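Local coordinates for PTS system, nitrogen regulatory IIA protein (Neisseria meningitidis, PDB 2A0J) that probably takes part in phosphoryl transfer within the phosphotransferase system, as a nitrogen-regulatory IIA protein, at residues Ala79-Arg84 with Ser98-Leu103. Sequence-based numbering, arbitrary orientation.
Sequences AFIRTR and SLIFIL
Phe80 and Phe101 cross at about a right angle on one face of an antiparallel strand pair, with Phe101 CD2 at the edge of the Phe80 ring, 3.8 Å from Phe80 CD1. Both reach Leu146 of helix 139-146, where broad apolar rings suit a buried interface. Further along, Leu99 CD2 touches Phe80 CZ at 4.0 Å and also meets CG of Arg82, whose chain runs alongside, pointing the same way. The opposite face carries Ala79 and the beta-branched Ile81, Ile100 and Ile102, whose shape favours an extended chain; all four pack against helix 22-33, and Ile102 CD1 lies 4.2 Å from Ile81 CG1. Paired backbone bonds join Ala79 to Ile102 and Ile81 to Ile100, where Ile100 N reaches Ile81 O at 2.9 Å, nearly straight (172°).

Toward Thr83 the contact becomes more polar, although Thr83 CG2 still packs on Ile100 CD1. Thr83 N bonds Ser98 O at 3.1 Å, Thr83 OG1 bonds Glu85 O, and the small Ser98 hydroxyl holds a water that bridges to Thr83 O. Partly exposed Arg82 suits this margin: its stem packs on Leu99 while its guanidinium bonds the carbonyls of Leu15, Leu133 and Val136. These are the central strands of the mixed, helix-flanked sheet of the type 2 EIIA alpha/beta fold.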
loop_
_atom_site.group_PDB
_atom_site.type_symbol
_atom_site.label_atom_id
_atom_site.label_comp_id
_atom_site.label_asym_id
_atom_site.label_seq_id
_atom_site.Cartn_x
_atom_site.Cartn_y
_atom_site.Cartn_z
ATOM N N ALA A 79 2.098 -3.977 2.539
ATOM C CA ALA A 79 3.388 -3.309 2.636
ATOM C C ALA A 79 3.147 -1.814 2.726
ATOM O O ALA A 79 2.063 -1.330 2.394
ATOM C CB ALA A 79 4.245 -3.622 1.416
ATOM N N PHE A 80 4.155 -1.080 3.184
ATOM C CA PHE A 80 4.028 0.362 3.286
ATOM C C PHE A 80 5.276 1.009 2.705
ATOM O O PHE A 80 6.393 0.575 2.996
ATOM C CB PHE A 80 3.853 0.791 4.744
ATOM C CG PHE A 80 3.556 2.249 4.901
ATOM C CD1 PHE A 80 2.287 2.745 4.612
ATOM C CD2 PHE A 80 4.556 3.141 5.280
ATOM C CE1 PHE A 80 2.015 4.111 4.692
ATOM C CE2 PHE A 80 4.295 4.511 5.365
ATOM C CZ PHE A 80 3.019 4.997 5.068
ATOM N N ILE A 81 5.082 2.041 1.886
ATOM C CA ILE A 81 6.196 2.750 1.261
ATOM C C ILE A 81 6.158 4.264 1.432
ATOM O O ILE A 81 5.132 4.901 1.197
ATOM C CB ILE A 81 6.261 2.490 -0.252
ATOM C CG1 ILE A 81 6.436 0.999 -0.527
ATOM C CG2 ILE A 81 7.404 3.302 -0.858
ATOM C CD1 ILE A 81 6.574 0.665 -2.010
ATOM N N ARG A 82 7.298 4.825 1.831
ATOM C CA ARG A 82 7.464 6.268 2.008
ATOM C C ARG A 82 8.501 6.662 0.957
ATOM O O ARG A 82 9.660 6.242 1.026
ATOM C CB ARG A 82 7.998 6.592 3.408
ATOM C CG ARG A 82 7.234 7.687 4.147
ATOM C CD ARG A 82 8.082 8.919 4.382
ATOM N NE ARG A 82 9.322 8.602 5.091
ATOM C CZ ARG A 82 9.446 8.523 6.410
ATOM N NH1 ARG A 82 8.410 8.742 7.199
ATOM N NH2 ARG A 82 10.617 8.225 6.939
ATOM N N THR A 83 8.070 7.449 -0.025
ATOM C CA THR A 83 8.942 7.876 -1.111
ATOM C C THR A 83 9.855 9.044 -0.725
ATOM O O THR A 83 9.490 9.892 0.086
ATOM C CB THR A 83 8.097 8.259 -2.358
ATOM O OG1 THR A 83 7.131 9.261 -2.002
ATOM C CG2 THR A 83 7.355 7.024 -2.903
ATOM N N ARG A 84 11.055 9.072 -1.296
ATOM C CA ARG A 84 11.997 10.149 -1.014
ATOM C C ARG A 84 11.432 11.434 -1.607
ATOM O O ARG A 84 11.575 12.517 -1.037
ATOM C CB ARG A 84 13.359 9.848 -1.639
ATOM C CG ARG A 84 14.429 10.866 -1.281
ATOM C CD ARG A 84 15.774 10.483 -1.876
ATOM N NE ARG A 84 16.124 9.106 -1.544
ATOM C CZ ARG A 84 17.249 8.508 -1.916
ATOM N NH1 ARG A 84 18.144 9.170 -2.636
ATOM N NH2 ARG A 84 17.474 7.248 -1.571
ATOM N N SER A 98 3.241 10.389 -1.493
ATOM C CA SER A 98 4.478 9.988 -0.819
ATOM C C SER A 98 4.249 8.854 0.173
ATOM O O SER A 98 5.198 8.265 0.694
ATOM C CB SER A 98 5.104 11.185 -0.090
ATOM O OG SER A 98 5.643 12.129 -1.005
ATOM N N LEU A 99 2.984 8.556 0.437
ATOM C CA LEU A 99 2.635 7.488 1.363
ATOM C C LEU A 99 1.801 6.424 0.654
ATOM O O LEU A 99 0.651 6.663 0.288
ATOM C CB LEU A 99 1.886 8.070 2.560
ATOM C CG LEU A 99 2.712 9.119 3.316
ATOM C CD1 LEU A 99 2.019 9.502 4.615
ATOM C CD2 LEU A 99 4.097 8.566 3.603
ATOM N N ILE A 100 2.391 5.249 0.460
ATOM C CA ILE A 100 1.706 4.166 -0.240
ATOM C C ILE A 100 1.518 2.877 0.573
ATOM O O ILE A 100 2.487 2.270 1.034
ATOM C CB ILE A 100 2.456 3.793 -1.571
ATOM C CG1 ILE A 100 2.725 5.048 -2.413
ATOM C CG2 ILE A 100 1.622 2.810 -2.392
ATOM C CD1 ILE A 100 3.932 5.853 -1.976
ATOM N N PHE A 101 0.263 2.464 0.749
ATOM C CA PHE A 101 -0.036 1.221 1.455
ATOM C C PHE A 101 -0.612 0.224 0.431
ATOM O O PHE A 101 -1.664 0.470 -0.160
ATOM C CB PHE A 101 -1.039 1.464 2.595
ATOM C CG PHE A 101 -1.189 0.288 3.529
ATOM C CD1 PHE A 101 -1.807 -0.888 3.101
ATOM C CD2 PHE A 101 -0.664 0.336 4.816
ATOM C CE1 PHE A 101 -1.893 -2.004 3.940
ATOM C CE2 PHE A 101 -0.744 -0.775 5.668
ATOM C CZ PHE A 101 -1.359 -1.946 5.227
ATOM N N ILE A 102 0.089 -0.890 0.211
ATOM C CA ILE A 102 -0.364 -1.899 -0.750
ATOM C C ILE A 102 -0.967 -3.091 -0.032
ATOM O O ILE A 102 -0.444 -3.536 0.982
ATOM C CB ILE A 102 0.786 -2.435 -1.634
ATOM C CG1 ILE A 102 1.629 -1.282 -2.182
ATOM C CG2 ILE A 102 0.211 -3.255 -2.778
ATOM C CD1 ILE A 102 2.662 -0.742 -1.192
ATOM N N LEU A 103 -2.067 -3.606 -0.565
ATOM C CA LEU A 103 -2.739 -4.756 0.026
ATOM C C LEU A 103 -3.116 -5.817 -1.003
ATOM O O LEU A 103 -3.758 -5.509 -2.007
ATOM C CB LEU A 103 -4.011 -4.318 0.753
ATOM C CG LEU A 103 -4.758 -5.480 1.420
ATOM C CD1 LEU A 103 -3.906 -6.034 2.552
ATOM C CD2 LEU A 103 -6.102 -5.027 1.949
HETATM O O HOH W 1 8.194 12.235 -0.617
#